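Local coordinates for porin (Rhodobacter blasticus, PDB 3PRN), which forms trimeric channels in the outer membrane through which small hydrophilic solutes up to about 0.6 kDa diffuse passively, at residues G187-A199 with V208-A220. The protein carries 1 engineered substitution. Numbering follows the deposited sequence. Where two conformers were deposited one is given.
Sequences GIVDNDIAFVGAA and VGLNWYDNGLSTA
Phe195 and Tyr213 run their rings alongside each other in the same direction: the planes lie 18° apart but are slid so far that overlap is slight, the centroids being 5.2 Å from each other. One face of the Phe195 ring lies against the backbone N of Gly197, off-centre, while the Asn211 side chain meets the ring's edge, its OD1 3.4 Å from Phe195 CE1. The Asn211 amide is turned 78° to that ring; its ND2 bonds to Leu94 O, and a water donates to both its OD1 and Ala198 O. With CG anti to the carbonyl carbon (chi1 -62°), the Tyr213 ring is carried alongside Phe195, CE1 coming 3.3 Å from Phe195 CD1, and its OH bonds to Thr95 OG1. Replacing Tyr213 by alanine is likely to bare the side of Phe195 that CE1 meets and leave Thr95 OG1 without its phenol partner. Trp212 belongs to the other face of the sheet, with Val196 and Ala194; Asp214 N lies over one face of its indole, off-centre, and Val196 N is at the edge.

The two strands, 193-199 and 208-214, run nearly antiparallel and form a hairpin of the 16-stranded porin barrel. Paired backbone bonds join Ala194 to Asp214, Val196 to Trp212 and Ala198 to Leu210. The side chains of Phe195 and Tyr213 both touch Phe89 of helix 88-91.

Beyond the strands, Leu217 N donates nearly straight to Asn191 OD1 (3.0 Å), and a water bonds both that oxygen and Asn215 O; Asn191 ND2 goes to Ala185 O. Asp214 OD1 accepts from Gly216 N at 2.8 Å, an Asx turn leading into the type II' turn Asn215-Ser218.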
loop_
_atom_site.group_PDB
_atom_site.type_symbol
_atom_site.label_atom_id
_atom_site.label_comp_id
_atom_site.label_asym_id
_atom_site.label_seq_id
_atom_site.Cartn_x
_atom_site.Cartn_y
_atom_site.Cartn_z
ATOM N N GLY A 187 -5.397 -28.344 2.446
ATOM C CA GLY A 187 -4.097 -28.990 2.633
ATOM C C GLY A 187 -4.174 -29.998 3.803
ATOM O O GLY A 187 -3.142 -30.370 4.343
ATOM N N ILE A 188 -5.360 -30.477 4.136
ATOM C CA ILE A 188 -5.532 -31.471 5.217
ATOM C C ILE A 188 -5.788 -32.832 4.586
ATOM O O ILE A 188 -6.785 -33.002 3.857
ATOM C CB ILE A 188 -6.716 -31.041 6.089
ATOM C CG1 ILE A 188 -6.346 -29.683 6.730
ATOM C CG2 ILE A 188 -7.049 -32.077 7.164
ATOM C CD1 ILE A 188 -7.594 -28.904 7.132
ATOM N N VAL A 189 -4.877 -33.779 4.831
ATOM C CA VAL A 189 -5.055 -35.103 4.213
ATOM C C VAL A 189 -6.423 -35.685 4.550
ATOM O O VAL A 189 -6.806 -35.675 5.712
ATOM C CB VAL A 189 -3.970 -36.084 4.769
ATOM C CG1 VAL A 189 -4.097 -37.443 4.099
ATOM C CG2 VAL A 189 -2.573 -35.520 4.537
ATOM N N ASP A 190 -7.090 -36.247 3.574
ATOM C CA ASP A 190 -8.354 -36.900 3.623
ATOM C C ASP A 190 -9.536 -35.997 3.925
ATOM O O ASP A 190 -10.650 -36.513 4.137
ATOM C CB ASP A 190 -8.352 -38.083 4.617
ATOM C CG ASP A 190 -7.369 -39.166 4.151
ATOM O OD1 ASP A 190 -7.242 -39.451 2.937
ATOM O OD2 ASP A 190 -6.680 -39.741 5.039
ATOM N N ASN A 191 -9.329 -34.676 3.901
ATOM C CA ASN A 191 -10.471 -33.763 4.137
ATOM C C ASN A 191 -11.153 -33.590 2.795
ATOM O O ASN A 191 -10.830 -32.621 2.080
ATOM C CB ASN A 191 -9.892 -32.455 4.685
ATOM C CG ASN A 191 -10.963 -31.452 5.025
ATOM O OD1 ASN A 191 -12.080 -31.815 5.407
ATOM N ND2 ASN A 191 -10.636 -30.149 4.869
ATOM N N ASP A 192 -11.975 -34.522 2.345
ATOM C CA ASP A 192 -12.576 -34.438 1.034
ATOM C C ASP A 192 -13.988 -33.875 1.159
ATOM O O ASP A 192 -14.814 -34.371 1.946
ATOM C CB ASP A 192 -12.551 -35.760 0.272
ATOM C CG ASP A 192 -11.179 -36.394 0.243
ATOM O OD1 ASP A 192 -10.139 -35.717 0.141
ATOM O OD2 ASP A 192 -11.100 -37.659 0.395
ATOM N N ILE A 193 -14.257 -32.766 0.458
ATOM C CA ILE A 193 -15.529 -32.088 0.679
ATOM C C ILE A 193 -16.332 -32.008 -0.593
ATOM O O ILE A 193 -15.783 -32.140 -1.690
ATOM C CB ILE A 193 -15.281 -30.698 1.323
ATOM C CG1 ILE A 193 -14.458 -29.784 0.374
ATOM C CG2 ILE A 193 -14.599 -30.899 2.665
ATOM C CD1 ILE A 193 -14.287 -28.375 0.968
ATOM N N ALA A 194 -17.644 -31.825 -0.491
ATOM C CA ALA A 194 -18.440 -31.809 -1.721
ATOM C C ALA A 194 -19.683 -30.952 -1.504
ATOM O O ALA A 194 -20.131 -30.811 -0.385
ATOM C CB ALA A 194 -18.890 -33.194 -2.168
ATOM N N PHE A 195 -20.212 -30.451 -2.575
ATOM C CA PHE A 195 -21.369 -29.604 -2.570
ATOM C C PHE A 195 -22.260 -29.927 -3.760
ATOM O O PHE A 195 -21.798 -30.141 -4.888
ATOM C CB PHE A 195 -20.906 -28.130 -2.701
ATOM C CG PHE A 195 -21.924 -27.180 -3.254
ATOM C CD1 PHE A 195 -23.118 -26.944 -2.568
ATOM C CD2 PHE A 195 -21.648 -26.410 -4.387
ATOM C CE1 PHE A 195 -24.031 -26.004 -3.016
ATOM C CE2 PHE A 195 -22.576 -25.498 -4.868
ATOM C CZ PHE A 195 -23.745 -25.249 -4.172
ATOM N N VAL A 196 -23.567 -29.884 -3.520
ATOM C CA VAL A 196 -24.496 -29.996 -4.641
ATOM C C VAL A 196 -25.631 -29.028 -4.288
ATOM O O VAL A 196 -26.039 -29.031 -3.120
ATOM C CB VAL A 196 -25.113 -31.407 -4.768
ATOM C CG1 VAL A 196 -26.128 -31.358 -5.890
ATOM C CG2 VAL A 196 -24.029 -32.439 -5.103
ATOM N N GLY A 197 -26.014 -28.189 -5.220
ATOM C CA GLY A 197 -27.088 -27.268 -4.905
ATOM C C GLY A 197 -27.998 -27.048 -6.093
ATOM O O GLY A 197 -27.639 -27.238 -7.257
ATOM N N ALA A 198 -29.167 -26.517 -5.816
ATOM C CA ALA A 198 -30.097 -26.160 -6.884
ATOM C C ALA A 198 -30.970 -25.039 -6.377
ATOM O O ALA A 198 -31.136 -24.862 -5.154
ATOM C CB ALA A 198 -30.902 -27.416 -7.191
ATOM N N ALA A 199 -31.483 -24.234 -7.285
ATOM C CA ALA A 199 -32.312 -23.089 -7.013
ATOM C C ALA A 199 -33.362 -22.924 -8.134
ATOM O O ALA A 199 -33.138 -23.224 -9.313
ATOM C CB ALA A 199 -31.488 -21.801 -6.929
ATOM N N VAL A 208 -35.886 -19.833 -4.412
ATOM C CA VAL A 208 -35.821 -20.768 -3.313
ATOM C C VAL A 208 -34.727 -21.766 -3.704
ATOM O O VAL A 208 -34.650 -22.137 -4.886
ATOM C CB VAL A 208 -37.133 -21.485 -3.002
ATOM C CG1 VAL A 208 -37.611 -22.301 -4.201
ATOM C CG2 VAL A 208 -36.991 -22.361 -1.776
ATOM N N GLY A 209 -33.886 -22.139 -2.751
ATOM C CA GLY A 209 -32.824 -23.062 -3.086
ATOM C C GLY A 209 -32.510 -23.988 -1.899
ATOM O O GLY A 209 -32.937 -23.844 -0.760
ATOM N N LEU A 210 -31.732 -24.983 -2.228
ATOM C CA LEU A 210 -31.305 -26.032 -1.353
ATOM C C LEU A 210 -29.871 -26.391 -1.683
ATOM O O LEU A 210 -29.599 -26.846 -2.784
ATOM C CB LEU A 210 -32.223 -27.251 -1.611
ATOM C CG LEU A 210 -32.027 -28.462 -0.730
ATOM C CD1 LEU A 210 -32.538 -28.171 0.676
ATOM C CD2 LEU A 210 -32.871 -29.615 -1.320
ATOM N N ASN A 211 -28.995 -26.283 -0.703
ATOM C CA ASN A 211 -27.613 -26.676 -0.836
ATOM C C ASN A 211 -27.330 -27.817 0.152
ATOM O O ASN A 211 -27.794 -27.742 1.310
ATOM C CB ASN A 211 -26.689 -25.499 -0.442
ATOM C CG ASN A 211 -26.775 -24.358 -1.439
ATOM O OD1 ASN A 211 -27.098 -24.552 -2.624
ATOM N ND2 ASN A 211 -26.494 -23.125 -0.993
ATOM N N TRP A 212 -26.600 -28.797 -0.289
ATOM C CA TRP A 212 -26.200 -29.934 0.506
ATOM C C TRP A 212 -24.684 -29.998 0.544
ATOM O O TRP A 212 -24.059 -29.824 -0.526
ATOM C CB TRP A 212 -26.772 -31.230 -0.186
ATOM C CG TRP A 212 -26.216 -32.456 0.495
ATOM C CD1 TRP A 212 -26.647 -33.024 1.679
ATOM C CD2 TRP A 212 -25.055 -33.211 0.093
ATOM N NE1 TRP A 212 -25.825 -34.087 2.017
ATOM C CE2 TRP A 212 -24.839 -34.210 1.057
ATOM C CE3 TRP A 212 -24.173 -33.111 -0.986
ATOM C CZ2 TRP A 212 -23.805 -35.139 0.946
ATOM C CZ3 TRP A 212 -23.126 -34.015 -1.078
ATOM C CH2 TRP A 212 -22.961 -35.024 -0.124
ATOM N N TYR A 213 -24.063 -30.267 1.689
ATOM C CA TYR A 213 -22.621 -30.426 1.716
ATOM C C TYR A 213 -22.187 -31.710 2.440
ATOM O O TYR A 213 -22.789 -32.089 3.474
ATOM C CB TYR A 213 -21.973 -29.298 2.597
ATOM C CG TYR A 213 -22.265 -27.931 1.990
ATOM C CD1 TYR A 213 -21.442 -27.438 0.961
ATOM C CD2 TYR A 213 -23.310 -27.195 2.420
ATOM C CE1 TYR A 213 -21.740 -26.202 0.385
ATOM C CE2 TYR A 213 -23.603 -25.960 1.863
ATOM C CZ TYR A 213 -22.816 -25.475 0.823
ATOM O OH TYR A 213 -23.137 -24.257 0.314
ATOM N N ASP A 214 -21.048 -32.186 2.032
ATOM C CA ASP A 214 -20.253 -33.151 2.755
ATOM C C ASP A 214 -19.039 -32.315 3.236
ATOM O O ASP A 214 -18.300 -31.826 2.376
ATOM C CB ASP A 214 -19.773 -34.262 1.862
ATOM C CG ASP A 214 -18.874 -35.241 2.602
ATOM O OD1 ASP A 214 -18.107 -34.901 3.533
ATOM O OD2 ASP A 214 -18.952 -36.439 2.206
ATOM N N ASN A 215 -18.920 -32.105 4.523
ATOM C CA ASN A 215 -17.971 -31.265 5.170
ATOM C C ASN A 215 -16.679 -31.954 5.521
ATOM O O ASN A 215 -15.881 -31.432 6.275
ATOM C CB ASN A 215 -18.548 -30.489 6.362
ATOM C CG ASN A 215 -19.560 -29.465 5.895
ATOM O OD1 ASN A 215 -19.264 -28.589 5.047
ATOM N ND2 ASN A 215 -20.766 -29.426 6.463
ATOM N N GLY A 216 -16.424 -33.108 4.890
ATOM C CA GLY A 216 -15.158 -33.802 5.093
ATOM C C GLY A 216 -14.821 -34.109 6.543
ATOM O O GLY A 216 -15.645 -34.742 7.212
ATOM N N LEU A 217 -13.663 -33.716 7.050
ATOM C CA LEU A 217 -13.278 -34.041 8.417
ATOM C C LEU A 217 -13.875 -33.069 9.426
ATOM O O LEU A 217 -13.621 -33.215 10.626
ATOM C CB LEU A 217 -11.749 -34.114 8.577
ATOM C CG LEU A 217 -11.002 -35.188 7.786
ATOM C CD1 LEU A 217 -9.477 -35.144 7.986
ATOM C CD2 LEU A 217 -11.476 -36.600 8.118
ATOM N N SER A 218 -14.635 -32.047 9.019
ATOM C CA SER A 218 -15.200 -31.144 10.002
ATOM C C SER A 218 -16.084 -31.859 11.034
ATOM O O SER A 218 -16.821 -32.805 10.671
ATOM C CB SER A 218 -16.071 -30.130 9.244
ATOM O OG SER A 218 -16.951 -29.453 10.115
ATOM N N THR A 219 -16.193 -31.374 12.266
ATOM C CA THR A 219 -17.104 -32.022 13.205
ATOM C C THR A 219 -18.557 -31.777 12.863
ATOM O O THR A 219 -19.419 -32.454 13.477
ATOM C CB THR A 219 -16.940 -31.595 14.685
ATOM O OG1 THR A 219 -17.274 -30.193 14.777
ATOM C CG2 THR A 219 -15.497 -31.834 15.141
ATOM N N ALA A 220 -18.864 -30.918 11.898
ATOM C CA ALA A 220 -20.269 -30.643 11.613
ATOM C C ALA A 220 -20.935 -31.816 10.904
ATOM O O ALA A 220 -22.136 -32.010 11.031
ATOM C CB ALA A 220 -20.338 -29.370 10.719
HETATM O O HOH W 1 -13.628 -29.559 6.315
HETATM O O HOH W 2 -28.980 -23.274 -4.188
#